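Local coordinates for cyclic AMP receptor protein (Thermus thermophilus, PDB 4EV0) that activates transcription from its target promoters in a cAMP-dependent manner, binding DNA as a homodimer, at residues 41-46 with 71-76; 51-56 with 87-92. All coordinates share one frame; numbering follows the deposited sequence.

Contact 1: 41-46 with 71-76. With CMP (adenosine-3',5'-cyclic-monophosphate), chain G.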
loop_
_atom_site.group_PDB
_atom_site.type_symbol
_atom_site.label_atom_id
_atom_site.label_comp_id
_atom_site.label_asym_id
_atom_site.label_seq_id
_atom_site.Cartn_x
_atom_site.Cartn_y
_atom_site.Cartn_z
ATOM N N GLN B 41 -16.432 17.088 8.649
ATOM C CA GLN B 41 -17.053 16.819 9.938
ATOM C C GLN B 41 -18.054 15.670 9.899
ATOM O O GLN B 41 -18.811 15.470 10.847
ATOM C CB GLN B 41 -17.680 18.096 10.513
ATOM C CG GLN B 41 -16.636 19.139 10.910
ATOM C CD GLN B 41 -17.211 20.326 11.660
ATOM O OE1 GLN B 41 -18.427 20.458 11.810
ATOM N NE2 GLN B 41 -16.330 21.196 12.144
ATOM N N ALA B 42 -18.039 14.902 8.813
ATOM C CA ALA B 42 -18.996 13.810 8.645
ATOM C C ALA B 42 -18.503 12.706 7.712
ATOM O O ALA B 42 -17.717 12.956 6.783
ATOM C CB ALA B 42 -20.325 14.358 8.138
ATOM N N LEU B 43 -18.977 11.485 7.957
ATOM C CA LEU B 43 -18.784 10.392 7.005
ATOM C C LEU B 43 -20.093 10.162 6.273
ATOM O O LEU B 43 -21.132 10.686 6.674
ATOM C CB LEU B 43 -18.321 9.106 7.700
ATOM C CG LEU B 43 -19.166 8.497 8.827
ATOM C CD1 LEU B 43 -20.351 7.662 8.317
ATOM C CD2 LEU B 43 -18.283 7.674 9.752
ATOM N N TYR B 44 -20.056 9.368 5.213
ATOM C CA TYR B 44 -21.244 9.136 4.411
ATOM C C TYR B 44 -21.401 7.665 4.050
ATOM O O TYR B 44 -20.429 6.981 3.706
ATOM C CB TYR B 44 -21.211 9.968 3.114
ATOM C CG TYR B 44 -21.041 11.463 3.293
ATOM C CD1 TYR B 44 -19.781 12.036 3.356
ATOM C CD2 TYR B 44 -22.142 12.303 3.385
ATOM C CE1 TYR B 44 -19.613 13.401 3.514
ATOM C CE2 TYR B 44 -21.990 13.681 3.548
ATOM C CZ TYR B 44 -20.720 14.221 3.608
ATOM O OH TYR B 44 -20.553 15.582 3.765
ATOM N N LEU B 45 -22.640 7.195 4.135
ATOM C CA LEU B 45 -23.054 5.942 3.523
ATOM C C LEU B 45 -23.754 6.288 2.220
ATOM O O LEU B 45 -24.459 7.295 2.141
ATOM C CB LEU B 45 -24.037 5.217 4.438
ATOM C CG LEU B 45 -23.586 3.969 5.195
ATOM C CD1 LEU B 45 -22.063 3.902 5.335
ATOM C CD2 LEU B 45 -24.253 3.933 6.552
ATOM N N VAL B 46 -23.561 5.467 1.192
ATOM C CA VAL B 46 -24.286 5.655 -0.062
ATOM C C VAL B 46 -25.612 4.905 -0.000
ATOM O O VAL B 46 -25.636 3.680 0.131
ATOM C CB VAL B 46 -23.475 5.174 -1.280
ATOM C CG1 VAL B 46 -24.359 5.140 -2.527
ATOM C CG2 VAL B 46 -22.252 6.059 -1.489
ATOM N N GLY B 71 -24.574 1.118 0.005
ATOM C CA GLY B 71 -24.112 0.361 1.148
ATOM C C GLY B 71 -22.673 0.644 1.520
ATOM O O GLY B 71 -22.199 0.206 2.574
ATOM N N GLU B 72 -21.968 1.369 0.662
ATOM C CA GLU B 72 -20.547 1.600 0.871
ATOM C C GLU B 72 -20.284 2.927 1.572
ATOM O O GLU B 72 -21.081 3.860 1.472
ATOM C CB GLU B 72 -19.783 1.492 -0.454
ATOM C CG GLU B 72 -19.505 0.045 -0.887
ATOM C CD GLU B 72 -18.878 -0.049 -2.271
ATOM O OE1 GLU B 72 -19.583 0.241 -3.270
ATOM O OE2 GLU B 72 -17.678 -0.416 -2.362
ATOM N N LEU B 73 -19.152 3.003 2.264
ATOM C CA LEU B 73 -18.838 4.110 3.154
ATOM C C LEU B 73 -17.634 4.941 2.695
ATOM O O LEU B 73 -16.671 4.394 2.157
ATOM C CB LEU B 73 -18.573 3.537 4.547
ATOM C CG LEU B 73 -18.159 4.447 5.699
ATOM C CD1 LEU B 73 -18.752 3.899 6.983
ATOM C CD2 LEU B 73 -16.662 4.516 5.829
ATOM N N PHE B 74 -17.684 6.256 2.918
ATOM C CA PHE B 74 -16.513 7.122 2.714
ATOM C C PHE B 74 -16.516 8.363 3.610
ATOM O O PHE B 74 -17.559 8.757 4.127
ATOM C CB PHE B 74 -16.373 7.542 1.250
ATOM C CG PHE B 74 -17.525 8.372 0.734
ATOM C CD1 PHE B 74 -18.716 7.767 0.340
ATOM C CD2 PHE B 74 -17.415 9.757 0.638
ATOM C CE1 PHE B 74 -19.780 8.529 -0.147
ATOM C CE2 PHE B 74 -18.470 10.525 0.158
ATOM C CZ PHE B 74 -19.651 9.907 -0.243
ATOM N N GLY B 75 -15.343 8.976 3.769
ATOM C CA GLY B 75 -15.196 10.204 4.528
ATOM C C GLY B 75 -15.037 9.992 6.026
ATOM O O GLY B 75 -15.284 10.900 6.837
ATOM N N GLU B 76 -14.613 8.790 6.404
ATOM C CA GLU B 76 -14.511 8.435 7.819
ATOM C C GLU B 76 -13.231 8.965 8.480
ATOM O O GLU B 76 -13.151 9.064 9.697
ATOM C CB GLU B 76 -14.650 6.918 8.005
ATOM C CG GLU B 76 -13.435 6.095 7.566
ATOM C CD GLU B 76 -13.196 6.074 6.045
ATOM O OE1 GLU B 76 -14.150 6.278 5.251
ATOM O OE2 GLU B 76 -12.034 5.842 5.639
HETATM P P CMP G . -11.750 11.306 4.318
HETATM O O1P CMP G . -12.642 11.940 5.344
HETATM O O2P CMP G . -10.252 11.376 4.512
HETATM O "O5'" CMP G . -12.132 11.841 2.843
HETATM C "C5'" CMP G . -11.830 11.073 1.679
HETATM C "C4'" CMP G . -12.164 9.646 1.945
HETATM O "O4'" CMP G . -11.658 8.760 0.929
HETATM C "C3'" CMP G . -11.541 9.090 3.188
HETATM O "O3'" CMP G . -12.059 9.694 4.356
HETATM C "C2'" CMP G . -11.818 7.608 3.013
HETATM O "O2'" CMP G . -13.186 7.317 3.238
HETATM C "C1'" CMP G . -11.543 7.466 1.506
HETATM N N9 CMP G . -10.195 6.949 1.253
HETATM C C8 CMP G . -9.026 7.528 1.580
HETATM N N7 CMP G . -7.994 6.717 1.210
HETATM C C5 CMP G . -8.515 5.612 0.638
HETATM C C6 CMP G . -7.991 4.370 0.012
HETATM N N6 CMP G . -6.649 4.151 -0.065
HETATM N N1 CMP G . -8.898 3.473 -0.463
HETATM C C2 CMP G . -10.223 3.681 -0.383
HETATM N N3 CMP G . -10.766 4.796 0.161
HETATM C C4 CMP G . -9.974 5.769 0.675
#

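Contact 2: 51-56 with 87-92. With CMP (adenosine-3',5'-cyclic-monophosphate), chain G.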
loop_
_atom_site.group_PDB
_atom_site.type_symbol
_atom_site.label_atom_id
_atom_site.label_comp_id
_atom_site.label_asym_id
_atom_site.label_seq_id
_atom_site.Cartn_x
_atom_site.Cartn_y
_atom_site.Cartn_z
ATOM N N VAL B 51 -20.490 7.023 -6.284
ATOM C CA VAL B 51 -19.532 8.046 -5.895
ATOM C C VAL B 51 -18.121 7.680 -6.339
ATOM O O VAL B 51 -17.719 6.538 -6.211
ATOM C CB VAL B 51 -19.572 8.264 -4.374
ATOM C CG1 VAL B 51 -18.405 9.129 -3.907
ATOM C CG2 VAL B 51 -20.906 8.882 -3.973
ATOM N N ARG B 52 -17.371 8.637 -6.876
ATOM C CA ARG B 52 -15.964 8.389 -7.155
ATOM C C ARG B 52 -15.044 9.176 -6.223
ATOM O O ARG B 52 -15.217 10.386 -6.033
ATOM C CB ARG B 52 -15.606 8.697 -8.610
ATOM C CG ARG B 52 -14.138 8.456 -8.911
ATOM C CD ARG B 52 -13.835 8.588 -10.393
ATOM N NE ARG B 52 -13.880 9.983 -10.809
ATOM C CZ ARG B 52 -12.808 10.727 -11.052
ATOM N NH1 ARG B 52 -11.590 10.204 -10.932
ATOM N NH2 ARG B 52 -12.966 11.998 -11.425
ATOM N N LEU B 53 -14.072 8.468 -5.654
ATOM C CA LEU B 53 -13.008 9.063 -4.854
ATOM C C LEU B 53 -11.703 9.133 -5.645
ATOM O O LEU B 53 -11.359 8.201 -6.375
ATOM C CB LEU B 53 -12.755 8.214 -3.614
ATOM C CG LEU B 53 -13.961 7.908 -2.733
ATOM C CD1 LEU B 53 -13.609 6.833 -1.717
ATOM C CD2 LEU B 53 -14.449 9.173 -2.038
ATOM N N PHE B 54 -10.974 10.234 -5.485
ATOM C CA PHE B 54 -9.696 10.415 -6.168
ATOM C C PHE B 54 -8.814 11.425 -5.448
ATOM O O PHE B 54 -9.300 12.314 -4.755
ATOM C CB PHE B 54 -9.887 10.842 -7.632
ATOM C CG PHE B 54 -10.591 12.183 -7.803
ATOM C CD1 PHE B 54 -11.979 12.256 -7.861
ATOM C CD2 PHE B 54 -9.861 13.360 -7.937
ATOM C CE1 PHE B 54 -12.636 13.496 -8.039
ATOM C CE2 PHE B 54 -10.502 14.590 -8.113
ATOM C CZ PHE B 54 -11.895 14.659 -8.160
ATOM N N ARG B 55 -7.512 11.274 -5.626
ATOM C CA ARG B 55 -6.535 12.205 -5.097
ATOM C C ARG B 55 -5.936 12.957 -6.266
ATOM O O ARG B 55 -5.923 12.459 -7.397
ATOM C CB ARG B 55 -5.422 11.455 -4.338
ATOM C CG ARG B 55 -5.774 11.126 -2.865
ATOM C CD ARG B 55 -4.702 10.284 -2.150
ATOM N NE ARG B 55 -3.452 10.997 -1.908
ATOM C CZ ARG B 55 -3.165 11.674 -0.798
ATOM N NH1 ARG B 55 -4.055 11.759 0.191
ATOM N NH2 ARG B 55 -1.985 12.277 -0.669
ATOM N N THR B 56 -5.425 14.151 -6.004
ATOM C CA THR B 56 -4.832 14.953 -7.065
ATOM C C THR B 56 -3.354 15.180 -6.768
ATOM O O THR B 56 -2.977 15.486 -5.636
ATOM C CB THR B 56 -5.601 16.295 -7.262
ATOM O OG1 THR B 56 -6.977 16.010 -7.521
ATOM C CG2 THR B 56 -5.045 17.086 -8.438
ATOM N N ALA B 87 -8.974 12.774 0.298
ATOM C CA ALA B 87 -9.334 12.597 -1.109
ATOM C C ALA B 87 -10.560 13.438 -1.483
ATOM O O ALA B 87 -11.331 13.860 -0.607
ATOM C CB ALA B 87 -9.588 11.128 -1.406
ATOM N N SER B 88 -10.726 13.691 -2.781
ATOM C CA SER B 88 -11.933 14.341 -3.292
ATOM C C SER B 88 -13.007 13.272 -3.543
ATOM O O SER B 88 -12.682 12.108 -3.859
ATOM C CB SER B 88 -11.641 15.098 -4.600
ATOM O OG SER B 88 -10.597 16.047 -4.457
ATOM N N ALA B 89 -14.273 13.671 -3.406
ATOM C CA ALA B 89 -15.401 12.782 -3.677
ATOM C C ALA B 89 -16.437 13.465 -4.572
ATOM O O ALA B 89 -16.947 14.544 -4.238
ATOM C CB ALA B 89 -16.046 12.343 -2.385
ATOM N N VAL B 90 -16.755 12.832 -5.699
ATOM C CA VAL B 90 -17.711 13.391 -6.653
ATOM C C VAL B 90 -18.818 12.381 -6.985
ATOM O O VAL B 90 -18.573 11.175 -7.073
ATOM C CB VAL B 90 -16.999 13.850 -7.948
ATOM C CG1 VAL B 90 -16.402 12.667 -8.664
ATOM C CG2 VAL B 90 -17.966 14.594 -8.868
ATOM N N ALA B 91 -20.042 12.875 -7.138
ATOM C CA ALA B 91 -21.153 12.021 -7.518
ATOM C C ALA B 91 -21.058 11.782 -9.015
ATOM O O ALA B 91 -20.946 12.739 -9.780
ATOM C CB ALA B 91 -22.474 12.692 -7.167
ATOM N N VAL B 92 -21.072 10.519 -9.439
ATOM C CA VAL B 92 -21.092 10.229 -10.871
ATOM C C VAL B 92 -22.497 9.835 -11.354
ATOM O O VAL B 92 -22.754 9.751 -12.553
ATOM C CB VAL B 92 -20.007 9.194 -11.301
ATOM C CG1 VAL B 92 -18.805 9.262 -10.376
ATOM C CG2 VAL B 92 -20.572 7.785 -11.364
HETATM P P CMP G . -11.750 11.306 4.318
HETATM O O1P CMP G . -12.642 11.940 5.344
HETATM O O2P CMP G . -10.252 11.376 4.512
HETATM O "O5'" CMP G . -12.132 11.841 2.843
HETATM C "C5'" CMP G . -11.830 11.073 1.679
HETATM C "C4'" CMP G . -12.164 9.646 1.945
HETATM O "O4'" CMP G . -11.658 8.760 0.929
HETATM C "C3'" CMP G . -11.541 9.090 3.188
HETATM O "O3'" CMP G . -12.059 9.694 4.356
HETATM C "C2'" CMP G . -11.818 7.608 3.013
HETATM O "O2'" CMP G . -13.186 7.317 3.238
HETATM C "C1'" CMP G . -11.543 7.466 1.506
HETATM N N9 CMP G . -10.195 6.949 1.253
HETATM C C8 CMP G . -9.026 7.528 1.580
HETATM N N7 CMP G . -7.994 6.717 1.210
HETATM C C5 CMP G . -8.515 5.612 0.638
HETATM C C6 CMP G . -7.991 4.370 0.012
HETATM N N6 CMP G . -6.649 4.151 -0.065
HETATM N N1 CMP G . -8.898 3.473 -0.463
HETATM C C2 CMP G . -10.223 3.681 -0.383
HETATM N N3 CMP G . -10.766 4.796 0.161
HETATM C C4 CMP G . -9.974 5.769 0.675
HETATM O O HOH W 1 -8.101 15.428 -5.149
#

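Contact 1: 41-46 with 71-76
One face of the Phe74 ring carries Tyr44 CB, 4.0 Å from the ring centroid and 22° off its normal, while Val46 CG2 meets the ring edge in plane, 3.7 Å from Phe74 CE1. The planes of the Tyr44 and Phe74 rings differ by 24°, but the rings are so far offset that little of one lies over the other. With chi1 at 63°, Phe74 CG sits between its own N and carbonyl carbon, which brings the ring back over strand 42-46. Replacing Phe74 by an alanine would leave Tyr44 CB and Val46 CG2 without their aromatic partner and would probably open a gap toward Val51 and Leu53. Backbone bonds join Tyr44 N to Phe74 O (2.8 Å) and Phe74 N to Tyr44 O; Val46 N donates to Glu72 O and Val46 O accepts from Gly71 N. Leu45 CD1 packs on Leu73 CB (3.6 Å), on the side away from Phe74. Just past the pairing, Gly75 N donates to O2' of cyclic AMP (2.8 Å), and the same hydroxyl donates a very short bond to Glu76 OE1 (2.5 Å). Arg126 forms a salt bridge with Glu76 OE2. Strand 73-74 thus delivers Gly75 and Glu76 to the ribose hydroxyl, as at the start of the phosphate-binding cassette in cyclic-nucleotide-binding beta-roll domains.

Contact 2: 51-56 with 87-92
Central strands 51-57 and 88-91 of one antiparallel sheet of the cyclic-nucleotide-binding beta-roll pair here, and Leu53 and Ala87 line the cyclic AMP pocket. Arg52 and Val90 exchange two backbone hydrogen bonds, Arg52 N to Val90 O being 2.8 Å; Phe54 and Ser88 exchange two more. Between these pairs Leu53 faces Ala89, and the CA of Leu53 comes 3.2 Å from Ser88 O in a CA-H...O contact.

On the face of Arg52, Phe54, Ser88 and Val90, the Phe54 ring lies over its neighbour strand: Ser88 CB sits above one ring face, 3.8 Å from the centroid, and Val90 CG1 meets the edge in plane, 3.9 Å from Phe54 CE1. With chi1 at 62°, Phe54 CG sits between the backbone N and the carbonyl carbon, which turns the ring over Ser88. Phe54 CD1 in turn lies over one face of the Arg52 guanidinium, whose charge is met by Glu62. Val92 CG1 packs on Arg52 CB (3.7 Å).

Val51, Leu53 and Ala89 make the other face apolar. Leu53 CD2 touches Ala89 CB (3.6 Å), while Leu53 CD1 approaches O4' of cyclic AMP (3.8 Å); Ala87 borders C5' of the nucleotide. Farther along the strand, Arg55 reaches over the subunit interface to a salt bridge with Asp135 of the second subunit.

A water bonded to Ser88 OG and Thr56 OG1 bridges the two strands and gives a weak bond to Phe54 O; Ser88 OG also bonds Gln36 N. The sheet is thus two-sided in its chemistry: Leu53 and Ala87 offer the sugar an apolar wall, whereas the Phe54 side joins aromatic packing to polar groups whose partners include Glu62, Gln36 and the bridging water.

Overall arrangement
From the N terminus, strand 42-46 leads directly into strand 51-57, and both find their partners later in the chain. Contact 1 closes a loop when 71-76 returns to 41-46, with 51-56 and strand 61-68 inside it. Contact 2 closes when 87-92, beyond helix 76-81, returns to 51-56. The two loops cross rather than nest, since their segments alternate. Each contact belongs to a different four-stranded antiparallel sheet, and the sheets meet where Phe74 and Val46 of contact 1 pack on Val51, Leu53 and Ala89 of contact 2. Their centres lie about 12 Å apart, and both touch the same cyclic AMP.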